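Local atomic coordinates of LP04448p (PDB entry 4QMH), a protein that probably binds tubulin and helps drive microtubule polymerization through an array of TOG domains. Residues 133-145 / 173-185. Numbering follows the deposited sequence.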
loop_
_atom_site.group_PDB
_atom_site.type_symbol
_atom_site.label_atom_id
_atom_site.label_comp_id
_atom_site.label_asym_id
_atom_site.label_seq_id
_atom_site.Cartn_x
_atom_site.Cartn_y
_atom_site.Cartn_z
ATOM N N GLU A 133 2.148 -7.394 6.416
ATOM C CA GLU A 133 3.233 -7.158 5.469
ATOM C C GLU A 133 3.310 -5.733 4.947
ATOM O O GLU A 133 4.341 -5.355 4.376
ATOM C CB GLU A 133 3.175 -8.134 4.288
ATOM C CG GLU A 133 3.664 -9.528 4.627
ATOM C CD GLU A 133 2.672 -10.270 5.485
ATOM O OE1 GLU A 133 1.478 -9.897 5.473
ATOM O OE2 GLU A 133 3.075 -11.227 6.165
ATOM N N PHE A 134 2.253 -4.938 5.130
ATOM C CA PHE A 134 2.274 -3.533 4.685
ATOM C C PHE A 134 3.120 -2.666 5.613
ATOM O O PHE A 134 3.583 -1.586 5.230
ATOM C CB PHE A 134 0.865 -2.931 4.656
ATOM C CG PHE A 134 -0.053 -3.543 3.629
ATOM C CD1 PHE A 134 0.433 -4.001 2.420
ATOM C CD2 PHE A 134 -1.411 -3.639 3.882
ATOM C CE1 PHE A 134 -0.429 -4.558 1.483
ATOM C CE2 PHE A 134 -2.282 -4.189 2.948
ATOM C CZ PHE A 134 -1.787 -4.652 1.753
ATOM N N PHE A 135 3.273 -3.116 6.854
ATOM C CA PHE A 135 3.911 -2.321 7.904
ATOM C C PHE A 135 5.344 -2.778 8.148
ATOM O O PHE A 135 5.727 -3.141 9.260
ATOM C CB PHE A 135 3.050 -2.358 9.173
ATOM C CG PHE A 135 1.711 -1.714 8.983
ATOM C CD1 PHE A 135 1.580 -0.336 9.066
ATOM C CD2 PHE A 135 0.593 -2.471 8.672
ATOM C CE1 PHE A 135 0.338 0.278 8.870
ATOM C CE2 PHE A 135 -0.642 -1.866 8.456
ATOM C CZ PHE A 135 -0.767 -0.482 8.561
ATOM N N GLU A 136 6.120 -2.737 7.071
ATOM C CA GLU A 136 7.501 -3.177 7.054
ATOM C C GLU A 136 8.297 -2.312 6.092
ATOM O O GLU A 136 7.761 -1.803 5.103
ATOM C CB GLU A 136 7.597 -4.638 6.602
ATOM C CG GLU A 136 6.861 -5.609 7.520
ATOM C CD GLU A 136 7.439 -7.020 7.471
ATOM O OE1 GLU A 136 8.470 -7.213 6.805
ATOM O OE2 GLU A 136 6.865 -7.928 8.105
ATOM N N SER A 137 9.577 -2.149 6.406
ATOM C CA SER A 137 10.555 -1.565 5.497
ATOM C C SER A 137 10.283 -0.123 5.104
ATOM O O SER A 137 10.816 0.358 4.108
ATOM C CB SER A 137 10.694 -2.444 4.253
ATOM O OG SER A 137 11.097 -3.750 4.627
ATOM N N GLU A 138 9.465 0.553 5.910
ATOM C CA GLU A 138 9.131 1.961 5.711
ATOM C C GLU A 138 8.497 2.253 4.360
ATOM O O GLU A 138 8.665 3.336 3.819
ATOM C CB GLU A 138 10.348 2.864 5.947
ATOM C CG GLU A 138 10.845 2.792 7.403
ATOM C CD GLU A 138 11.989 3.759 7.725
ATOM O OE1 GLU A 138 12.299 4.652 6.909
ATOM O OE2 GLU A 138 12.587 3.624 8.816
ATOM N N MET A 139 7.755 1.298 3.820
ATOM C CA MET A 139 7.057 1.546 2.554
ATOM C C MET A 139 6.062 2.690 2.675
ATOM O O MET A 139 5.996 3.570 1.814
ATOM C CB MET A 139 6.369 0.278 2.054
ATOM C CG MET A 139 7.364 -0.776 1.602
ATOM S SD MET A 139 6.608 -2.321 1.047
ATOM C CE MET A 139 5.927 -2.958 2.568
ATOM N N ILE A 140 5.295 2.679 3.754
ATOM C CA ILE A 140 4.313 3.738 3.980
ATOM C C ILE A 140 5.000 5.094 4.242
ATOM O O ILE A 140 4.656 6.109 3.625
ATOM C CB ILE A 140 3.331 3.323 5.094
ATOM C CG1 ILE A 140 2.398 2.220 4.570
ATOM C CG2 ILE A 140 2.523 4.508 5.597
ATOM C CD1 ILE A 140 1.642 1.483 5.675
ATOM N N ALA A 141 5.984 5.109 5.136
ATOM C CA ALA A 141 6.714 6.346 5.416
ATOM C C ALA A 141 7.387 6.923 4.168
ATOM O O ALA A 141 7.403 8.134 3.971
ATOM C CB ALA A 141 7.736 6.122 6.511
ATOM N N ASP A 142 7.938 6.058 3.326
ATOM C CA ASP A 142 8.602 6.532 2.118
ATOM C C ASP A 142 7.592 7.167 1.164
ATOM O O ASP A 142 7.910 8.144 0.473
ATOM C CB ASP A 142 9.354 5.396 1.420
ATOM C CG ASP A 142 10.707 5.115 2.048
ATOM O OD1 ASP A 142 11.218 5.975 2.792
ATOM O OD2 ASP A 142 11.270 4.033 1.770
ATOM N N ALA A 143 6.380 6.619 1.114
ATOM C CA ALA A 143 5.341 7.215 0.269
ATOM C C ALA A 143 4.887 8.560 0.834
ATOM O O ALA A 143 4.634 9.502 0.095
ATOM C CB ALA A 143 4.153 6.263 0.112
ATOM N N LEU A 144 4.784 8.651 2.157
ATOM C CA LEU A 144 4.344 9.892 2.788
ATOM C C LEU A 144 5.389 10.990 2.593
ATOM O O LEU A 144 5.055 12.150 2.332
ATOM C CB LEU A 144 4.086 9.664 4.283
ATOM C CG LEU A 144 2.855 8.820 4.635
ATOM C CD1 LEU A 144 2.922 8.398 6.116
ATOM C CD2 LEU A 144 1.548 9.571 4.343
ATOM N N LYS A 145 6.651 10.599 2.720
ATOM C CA LYS A 145 7.787 11.517 2.696
ATOM C C LYS A 145 7.761 12.461 1.496
ATOM O O LYS A 145 7.615 13.676 1.652
ATOM C CB LYS A 145 9.093 10.710 2.715
ATOM C CG LYS A 145 10.366 11.530 2.665
ATOM C CD LYS A 145 11.580 10.609 2.733
ATOM C CE LYS A 145 12.868 11.386 2.962
ATOM N NZ LYS A 145 13.153 12.362 1.872
ATOM N N LYS A 173 5.682 -1.983 15.505
ATOM C CA LYS A 173 5.739 -0.697 16.195
ATOM C C LYS A 173 6.785 0.203 15.580
ATOM O O LYS A 173 6.596 1.416 15.481
ATOM C CB LYS A 173 6.054 -0.884 17.682
ATOM C CG LYS A 173 4.928 -1.512 18.463
ATOM C CD LYS A 173 5.278 -1.652 19.943
ATOM C CE LYS A 173 5.674 -0.315 20.556
ATOM N NZ LYS A 173 5.986 -0.468 22.001
ATOM N N GLU A 174 7.911 -0.387 15.182
ATOM C CA GLU A 174 8.998 0.400 14.634
ATOM C C GLU A 174 8.573 1.049 13.322
ATOM O O GLU A 174 8.963 2.182 13.033
ATOM C CB GLU A 174 10.231 -0.476 14.400
ATOM C CG GLU A 174 11.425 0.285 13.838
ATOM C CD GLU A 174 11.836 1.489 14.673
ATOM O OE1 GLU A 174 11.573 1.526 15.896
ATOM O OE2 GLU A 174 12.439 2.417 14.096
ATOM N N ASP A 175 7.807 0.323 12.511
ATOM C CA ASP A 175 7.338 0.907 11.260
ATOM C C ASP A 175 6.358 2.051 11.517
ATOM O O ASP A 175 6.402 3.071 10.818
ATOM C CB ASP A 175 6.713 -0.144 10.345
ATOM C CG ASP A 175 6.747 0.277 8.887
ATOM O OD1 ASP A 175 7.867 0.351 8.337
ATOM O OD2 ASP A 175 5.673 0.521 8.301
ATOM N N ILE A 176 5.472 1.892 12.501
ATOM C CA ILE A 176 4.616 3.024 12.899
ATOM C C ILE A 176 5.463 4.221 13.373
ATOM O O ILE A 176 5.196 5.368 13.010
ATOM C CB ILE A 176 3.576 2.616 13.962
ATOM C CG1 ILE A 176 2.704 1.462 13.456
ATOM C CG2 ILE A 176 2.713 3.812 14.363
ATOM C CD1 ILE A 176 1.999 1.746 12.149
ATOM N N HIS A 177 6.502 3.965 14.165
ATOM C CA HIS A 177 7.413 5.041 14.555
ATOM C C HIS A 177 7.929 5.833 13.345
ATOM O O HIS A 177 8.085 7.048 13.412
ATOM C CB HIS A 177 8.610 4.504 15.344
ATOM C CG HIS A 177 8.389 4.425 16.824
ATOM N ND1 HIS A 177 8.473 5.526 17.650
ATOM C CD2 HIS A 177 8.117 3.369 17.627
ATOM C CE1 HIS A 177 8.250 5.152 18.897
ATOM N NE2 HIS A 177 8.030 3.850 18.912
ATOM N N SER A 178 8.207 5.141 12.242
ATOM C CA SER A 178 8.749 5.802 11.063
ATOM C C SER A 178 7.760 6.794 10.444
ATOM O O SER A 178 8.163 7.677 9.690
ATOM C CB SER A 178 9.211 4.780 10.017
ATOM O OG SER A 178 8.104 4.172 9.369
ATOM N N MET A 179 6.481 6.650 10.780
ATOM C CA MET A 179 5.443 7.535 10.247
ATOM C C MET A 179 5.320 8.807 11.072
ATOM O O MET A 179 4.754 9.800 10.624
ATOM C CB MET A 179 4.097 6.827 10.227
ATOM C CG MET A 179 4.110 5.526 9.445
ATOM S SD MET A 179 2.533 4.690 9.623
ATOM C CE MET A 179 3.004 3.127 8.879
ATOM N N VAL A 180 5.836 8.774 12.291
ATOM C CA VAL A 180 5.575 9.870 13.226
ATOM C C VAL A 180 6.085 11.256 12.765
ATOM O O VAL A 180 5.378 12.256 12.897
ATOM C CB VAL A 180 6.062 9.528 14.648
ATOM C CG1 VAL A 180 6.017 10.767 15.539
ATOM C CG2 VAL A 180 5.216 8.409 15.251
ATOM N N PRO A 181 7.302 11.329 12.208
ATOM C CA PRO A 181 7.721 12.652 11.719
ATOM C C PRO A 181 6.785 13.195 10.649
ATOM O O PRO A 181 6.565 14.409 10.566
ATOM C CB PRO A 181 9.107 12.381 11.124
ATOM C CG PRO A 181 9.607 11.190 11.875
ATOM C CD PRO A 181 8.388 10.339 12.122
ATOM N N HIS A 182 6.225 12.308 9.836
ATOM C CA HIS A 182 5.346 12.753 8.757
ATOM C C HIS A 182 4.001 13.146 9.347
ATOM O O HIS A 182 3.394 14.116 8.922
ATOM C CB HIS A 182 5.206 11.666 7.702
ATOM C CG HIS A 182 6.524 11.159 7.215
ATOM N ND1 HIS A 182 7.380 11.932 6.460
ATOM C CD2 HIS A 182 7.150 9.975 7.403
ATOM C CE1 HIS A 182 8.472 11.237 6.191
ATOM N NE2 HIS A 182 8.358 10.047 6.751
ATOM N N LEU A 183 3.552 12.410 10.356
ATOM C CA LEU A 183 2.317 12.774 11.030
ATOM C C LEU A 183 2.455 14.183 11.612
ATOM O O LEU A 183 1.561 15.019 11.468
ATOM C CB LEU A 183 2.034 11.787 12.155
ATOM C CG LEU A 183 0.781 12.080 12.978
ATOM C CD1 LEU A 183 -0.448 11.842 12.145
ATOM C CD2 LEU A 183 0.781 11.167 14.189
ATOM N N TYR A 184 3.579 14.448 12.277
ATOM C CA TYR A 184 3.759 15.731 12.960
ATOM C C TYR A 184 3.859 16.906 11.984
ATOM O O TYR A 184 3.451 18.027 12.296
ATOM C CB TYR A 184 4.969 15.686 13.897
ATOM C CG TYR A 184 4.755 14.811 15.119
ATOM C CD1 TYR A 184 3.512 14.244 15.381
ATOM C CD2 TYR A 184 5.789 14.576 16.022
ATOM C CE1 TYR A 184 3.307 13.450 16.499
ATOM C CE2 TYR A 184 5.591 13.781 17.150
ATOM C CZ TYR A 184 4.345 13.225 17.375
ATOM O OH TYR A 184 4.134 12.433 18.482
ATOM N N ALA A 185 4.384 16.651 10.794
ATOM C CA ALA A 185 4.399 17.689 9.767
ATOM C C ALA A 185 3.018 17.872 9.145
ATOM O O ALA A 185 2.562 19.000 8.945
ATOM C CB ALA A 185 5.404 17.356 8.700
HETATM O O HOH W 1 5.363 0.545 5.621
HETATM O O HOH W 2 6.363 3.192 7.311
#
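Asp175 reaches into the turn that leads to helix 139-145 and is gripped there from several directions. Its OD1 accepts the backbone N of Glu138, the N-cap residue, at 2.9 Å through the syn lone pair. One water lies 2.7 Å from Asp175 OD2 and accepts from Ile140 N; a second donates to OD2 and accepts from Ala141 N, tying the first turn of the helix to the carboxylate. With CG swung anti to the backbone N (chi1 -156°), the group lies against the carbonyl carbon of Phe135. Cut back to an alanine, this position would probably deprive Glu138 N of its carboxylate partner and both waters of one of their acceptors.

Next to the carboxylate the packing is tight: the extended Met179 brings CE between Ile140 CG2, at 3.6 Å, and the edge of the Phe135 ring. Ile176 CD1 approaches Phe135 CD1 obliquely. His182, though partly exposed, also packs closely, Lys145 CB standing 3.6 Å from His182 CE1. The solvent side is looser: Glu138 lays CG along Ser178, and the end of Lys145 leads away. The two helix axes, 8.6 Å apart and 12° from parallel, are neighbours in the HEAT-repeat solenoid typical of TOG domains.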